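Local coordinates for sterol carrier protein 2 (Thermus thermophilus, PDB 2CX7) that probably binds and carries sterols or related lipids, at residues A36-P41 with V75-L80; G48-L53 with G68-D73. All coordinates share one frame; numbering follows the deposited sequence.

Contact 1 (A36-P41 with V75-L80)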
loop_
_atom_site.group_PDB
_atom_site.type_symbol
_atom_site.label_atom_id
_atom_site.label_comp_id
_atom_site.label_asym_id
_atom_site.label_seq_id
_atom_site.Cartn_x
_atom_site.Cartn_y
_atom_site.Cartn_z
ATOM N N ALA A 36 6.101 -0.173 1.834
ATOM C CA ALA A 36 7.471 -0.651 1.942
ATOM C C ALA A 36 7.707 -1.861 2.843
ATOM O O ALA A 36 7.163 -1.948 3.948
ATOM C CB ALA A 36 8.361 0.501 2.394
ATOM N N VAL A 37 8.530 -2.778 2.337
ATOM C CA VAL A 37 8.929 -3.996 3.039
ATOM C C VAL A 37 10.357 -3.774 3.521
ATOM O O VAL A 37 11.230 -3.420 2.725
ATOM C CB VAL A 37 8.919 -5.234 2.091
ATOM C CG1 VAL A 37 9.416 -6.476 2.841
ATOM C CG2 VAL A 37 7.519 -5.476 1.552
ATOM N N ARG A 38 10.591 -3.964 4.821
ATOM C CA ARG A 38 11.919 -3.792 5.405
ATOM C C ARG A 38 12.860 -4.860 4.853
ATOM O O ARG A 38 12.401 -5.914 4.402
ATOM C CB ARG A 38 11.842 -3.935 6.925
ATOM C CG ARG A 38 10.939 -2.910 7.603
ATOM C CD ARG A 38 11.014 -3.026 9.124
ATOM N NE ARG A 38 10.264 -1.949 9.763
ATOM C CZ ARG A 38 9.172 -2.119 10.498
ATOM N NH1 ARG A 38 8.681 -3.340 10.706
ATOM N NH2 ARG A 38 8.561 -1.062 11.006
ATOM N N PRO A 39 14.181 -4.602 4.867
ATOM C CA PRO A 39 15.150 -5.584 4.363
ATOM C C PRO A 39 14.896 -6.960 4.977
ATOM O O PRO A 39 14.724 -7.096 6.202
ATOM C CB PRO A 39 16.485 -4.995 4.798
ATOM C CG PRO A 39 16.231 -3.516 4.625
ATOM C CD PRO A 39 14.868 -3.362 5.280
ATOM N N ASP A 40 14.899 -7.976 4.116
ATOM C CA ASP A 40 14.633 -9.349 4.516
ATOM C C ASP A 40 15.391 -10.274 3.553
ATOM O O ASP A 40 14.821 -10.781 2.589
ATOM C CB ASP A 40 13.126 -9.619 4.407
ATOM C CG ASP A 40 12.701 -10.933 5.040
ATOM O OD1 ASP A 40 13.571 -11.785 5.314
ATOM O OD2 ASP A 40 11.478 -11.117 5.251
ATOM N N PRO A 41 16.692 -10.481 3.796
ATOM C CA PRO A 41 17.513 -11.349 2.945
ATOM C C PRO A 41 16.921 -12.758 2.755
ATOM O O PRO A 41 16.950 -13.305 1.650
ATOM C CB PRO A 41 18.849 -11.387 3.685
ATOM C CG PRO A 41 18.915 -10.043 4.342
ATOM C CD PRO A 41 17.501 -9.843 4.849
ATOM N N VAL A 75 4.515 7.080 3.307
ATOM C CA VAL A 75 5.269 5.841 3.306
ATOM C C VAL A 75 4.873 5.009 4.513
ATOM O O VAL A 75 4.951 5.475 5.655
ATOM C CB VAL A 75 6.787 6.101 3.346
ATOM C CG1 VAL A 75 7.543 4.783 3.417
ATOM C CG2 VAL A 75 7.202 6.873 2.108
ATOM N N ILE A 76 4.398 3.796 4.245
ATOM C CA ILE A 76 4.005 2.865 5.300
ATOM C C ILE A 76 4.936 1.668 5.168
ATOM O O ILE A 76 4.930 0.959 4.157
ATOM C CB ILE A 76 2.563 2.377 5.151
ATOM C CG1 ILE A 76 1.600 3.567 5.163
ATOM C CG2 ILE A 76 2.235 1.418 6.303
ATOM C CD1 ILE A 76 0.136 3.177 4.988
ATOM N N GLU A 77 5.724 1.445 6.207
ATOM C CA GLU A 77 6.721 0.380 6.225
ATOM C C GLU A 77 6.366 -0.743 7.196
ATOM O O GLU A 77 5.734 -0.503 8.232
ATOM C CB GLU A 77 8.068 1.005 6.602
ATOM C CG GLU A 77 9.179 0.043 6.934
ATOM C CD GLU A 77 10.366 0.771 7.555
ATOM O OE1 GLU A 77 11.015 1.561 6.837
ATOM O OE2 GLU A 77 10.632 0.567 8.763
ATOM N N ALA A 78 6.808 -1.957 6.879
ATOM C CA ALA A 78 6.522 -3.103 7.731
ATOM C C ALA A 78 7.369 -4.302 7.339
ATOM O O ALA A 78 7.988 -4.319 6.265
ATOM C CB ALA A 78 5.036 -3.464 7.631
ATOM N N ASP A 79 7.409 -5.292 8.227
ATOM C CA ASP A 79 8.128 -6.533 7.958
ATOM C C ASP A 79 7.295 -7.265 6.908
ATOM O O ASP A 79 6.068 -7.136 6.888
ATOM C CB ASP A 79 8.187 -7.410 9.209
ATOM C CG ASP A 79 9.318 -7.038 10.144
ATOM O OD1 ASP A 79 9.788 -5.888 10.086
ATOM O OD2 ASP A 79 9.725 -7.908 10.953
ATOM N N LEU A 80 7.949 -8.040 6.049
ATOM C CA LEU A 80 7.234 -8.785 5.017
ATOM C C LEU A 80 6.073 -9.589 5.598
ATOM O O LEU A 80 4.960 -9.564 5.063
ATOM C CB LEU A 80 8.180 -9.743 4.288
ATOM C CG LEU A 80 7.503 -10.629 3.237
ATOM C CD1 LEU A 80 6.807 -9.746 2.210
ATOM C CD2 LEU A 80 8.522 -11.552 2.590
HETATM O O HOH W 1 10.722 -7.501 6.053
#
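Arg38 reaches back over the neighbouring strand and is held there by Asp79 of segment 75-80, with Glu77 as a second, less certain partner. Arg38 NH1 donates to Asp79 OD1 at 2.8 Å, nearly straight (161°); the oxygen lies close to the guanidinium plane, while the nitrogen comes from above the carboxylate plane. Arg38 NE makes the other salt bridge, to Glu77 OE2, an oxygen whose place in the model is less sure. The Asp79 carboxylate stands steeply to the guanidinium, the planes 81° apart, and Ala78 CA lies over one guanidinium face, offset toward its rim. With CG anti to the carbonyl carbon (chi1 -61°) and the chain extended as far as NE, the methylenes run past Glu77, Arg38 CG meeting Glu77 CG at 3.5 Å. Beneath this network lies the parallel pairing of strands 32-37 and 74-78 in the mixed five-stranded SCP-2 sheet, Ala36 facing Glu77 and Val37 facing Ala78. Three backbone bonds hold the register: Ala36 N to Ile76 O (2.8 Å), Ala78 N to Ala36 O, and Arg38 N to Ala78 O (3.0 Å). As the chains leave the sheet, a water accepts from Leu80 N and donates to Arg38 O, bridging the loop and the start of helix 80-86. On the sheet face of Val37 and Ala78, Val37 CG1, anti to the backbone N, touches Leu80 CB at 3.8 Å. Farther out, Trp83 NE1 adds a second bond to Ala36 O, and Glu103 pairs with Arg38 NH2, tying the guanidinium to the outer strand 103-106.

Contact 2 (G48-L53 with G68-D73)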
loop_
_atom_site.group_PDB
_atom_site.type_symbol
_atom_site.label_atom_id
_atom_site.label_comp_id
_atom_site.label_asym_id
_atom_site.label_seq_id
_atom_site.Cartn_x
_atom_site.Cartn_y
_atom_site.Cartn_z
ATOM N N GLY A 48 15.304 -4.521 0.854
ATOM C CA GLY A 48 13.947 -4.064 1.093
ATOM C C GLY A 48 13.325 -3.875 -0.277
ATOM O O GLY A 48 14.018 -3.962 -1.302
ATOM N N VAL A 49 12.022 -3.632 -0.320
ATOM C CA VAL A 49 11.331 -3.439 -1.593
ATOM C C VAL A 49 10.067 -2.666 -1.290
ATOM O O VAL A 49 9.623 -2.622 -0.146
ATOM C CB VAL A 49 10.959 -4.792 -2.265
ATOM C CG1 VAL A 49 10.028 -5.587 -1.370
ATOM C CG2 VAL A 49 10.315 -4.549 -3.626
ATOM N N ALA A 50 9.488 -2.055 -2.312
ATOM C CA ALA A 50 8.279 -1.283 -2.104
ATOM C C ALA A 50 7.440 -1.221 -3.362
ATOM O O ALA A 50 7.928 -1.471 -4.465
ATOM C CB ALA A 50 8.646 0.128 -1.672
ATOM N N VAL A 51 6.163 -0.912 -3.181
ATOM C CA VAL A 51 5.258 -0.725 -4.300
ATOM C C VAL A 51 4.830 0.718 -4.090
ATOM O O VAL A 51 4.313 1.069 -3.029
ATOM C CB VAL A 51 4.040 -1.644 -4.244
ATOM C CG1 VAL A 51 3.018 -1.207 -5.288
ATOM C CG2 VAL A 51 4.460 -3.091 -4.531
ATOM N N VAL A 52 5.068 1.553 -5.093
ATOM C CA VAL A 52 4.736 2.962 -5.002
ATOM C C VAL A 52 3.566 3.239 -5.933
ATOM O O VAL A 52 3.635 2.965 -7.136
ATOM C CB VAL A 52 5.965 3.827 -5.373
ATOM C CG1 VAL A 52 5.657 5.305 -5.174
ATOM C CG2 VAL A 52 7.157 3.410 -4.504
ATOM N N LEU A 53 2.487 3.756 -5.349
ATOM C CA LEU A 53 1.263 4.063 -6.075
ATOM C C LEU A 53 1.080 5.566 -6.291
ATOM O O LEU A 53 1.135 6.350 -5.341
ATOM C CB LEU A 53 0.059 3.536 -5.295
ATOM C CG LEU A 53 0.113 2.088 -4.798
ATOM C CD1 LEU A 53 -0.936 1.863 -3.708
ATOM C CD2 LEU A 53 -0.104 1.147 -5.970
ATOM N N GLY A 68 14.788 -1.516 -2.703
ATOM C CA GLY A 68 15.360 -0.541 -1.794
ATOM C C GLY A 68 14.367 0.515 -1.344
ATOM O O GLY A 68 13.156 0.283 -1.336
ATOM N N GLU A 69 14.889 1.682 -0.976
ATOM C CA GLU A 69 14.075 2.801 -0.511
ATOM C C GLU A 69 13.245 3.421 -1.624
ATOM O O GLU A 69 13.717 3.566 -2.751
ATOM C CB GLU A 69 14.967 3.884 0.097
ATOM C CG GLU A 69 15.615 3.506 1.411
ATOM C CD GLU A 69 14.599 3.157 2.482
ATOM O OE1 GLU A 69 13.456 3.667 2.417
ATOM O OE2 GLU A 69 14.949 2.383 3.398
ATOM N N ALA A 70 12.012 3.799 -1.296
ATOM C CA ALA A 70 11.118 4.413 -2.273
ATOM C C ALA A 70 10.620 5.773 -1.785
ATOM O O ALA A 70 10.420 5.982 -0.586
ATOM C CB ALA A 70 9.935 3.492 -2.548
ATOM N N GLU A 71 10.425 6.694 -2.725
ATOM C CA GLU A 71 9.953 8.038 -2.400
ATOM C C GLU A 71 8.454 8.191 -2.651
ATOM O O GLU A 71 7.934 7.732 -3.669
ATOM C CB GLU A 71 10.704 9.090 -3.227
ATOM C CG GLU A 71 12.217 9.100 -3.029
ATOM C CD GLU A 71 12.886 7.843 -3.563
ATOM O OE1 GLU A 71 12.721 7.548 -4.767
ATOM O OE2 GLU A 71 13.577 7.151 -2.782
ATOM N N ALA A 72 7.769 8.841 -1.716
ATOM C CA ALA A 72 6.334 9.071 -1.838
ATOM C C ALA A 72 5.868 10.089 -0.804
ATOM O O ALA A 72 6.595 10.405 0.138
ATOM C CB ALA A 72 5.578 7.757 -1.651
ATOM N N ASP A 73 4.656 10.605 -0.989
ATOM C CA ASP A 73 4.087 11.560 -0.052
ATOM C C ASP A 73 3.788 10.855 1.269
ATOM O O ASP A 73 3.906 11.437 2.342
ATOM C CB ASP A 73 2.808 12.167 -0.625
ATOM C CG ASP A 73 3.081 13.062 -1.810
ATOM O OD1 ASP A 73 3.928 13.974 -1.681
ATOM O OD2 ASP A 73 2.450 12.856 -2.864
#
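The flat groups that meet here are peptides: Gly68 N donates to Gly48 O at 2.9 Å, placed well above the Gly48 carbonyl plane (58° out of it), although the N-H itself points almost straight at the oxygen (168°). At a second peptide, Val52 CG1 lies out beyond the oxygen end of the Glu71 carbonyl, 3.7 Å from Glu71 O. Beyond the glycine bond the contact is made by methyls. Ala70 CB projects toward strand 49-56 and meets two of them at once, Ala50 CB at 3.7 Å and Val52 CG2 at 3.4 Å, the latter tighter than a usual carbon-carbon contact. Val52 spreads its branches along the loop: Val52 CG1, anti to the backbone N (chi1 -176°), goes on toward Ala72 CB at 4.3 Å, while CG2 turns back to Ala70. Residues 68-73 form the crossing from strand 59-67 to strand 74-78, which carries the chain past strands 49-56 and 32-37 over one face of the sheet. Val51 takes the opposite sheet face, against Trp8 and Ala9 of helix 6-17. The far end of the crossing is held by Asp73 N to Ser32 OG and Ala72 O to Lys106 NZ. Between the two segments themselves, one hydrogen bond at the glycine end fixes the start, and contacts between small apolar groups do the rest, keeping the loop close above the strand.

Contact 1 and contact 2 are joined through adjacent antiparallel strands, 32-37 and 49-56, with their centres about 10 Å apart. Val37 N and Val49 O, 2.7 Å apart, probably form a hydrogen bond between them, and Ala36 CA packs on Ala50 CB at 3.9 Å. Along the chain, contact 2 is nested inside the loop closed by contact 1: its crossing segment 68-73 leads into strand 74-78, which then pairs in parallel with strand 32-37. Contact 1 therefore joins strands edge to edge, whereas contact 2 lays a loop over the sheet face. Phe4 touches Val37 and Val49, linking both contacts to the N-terminal region.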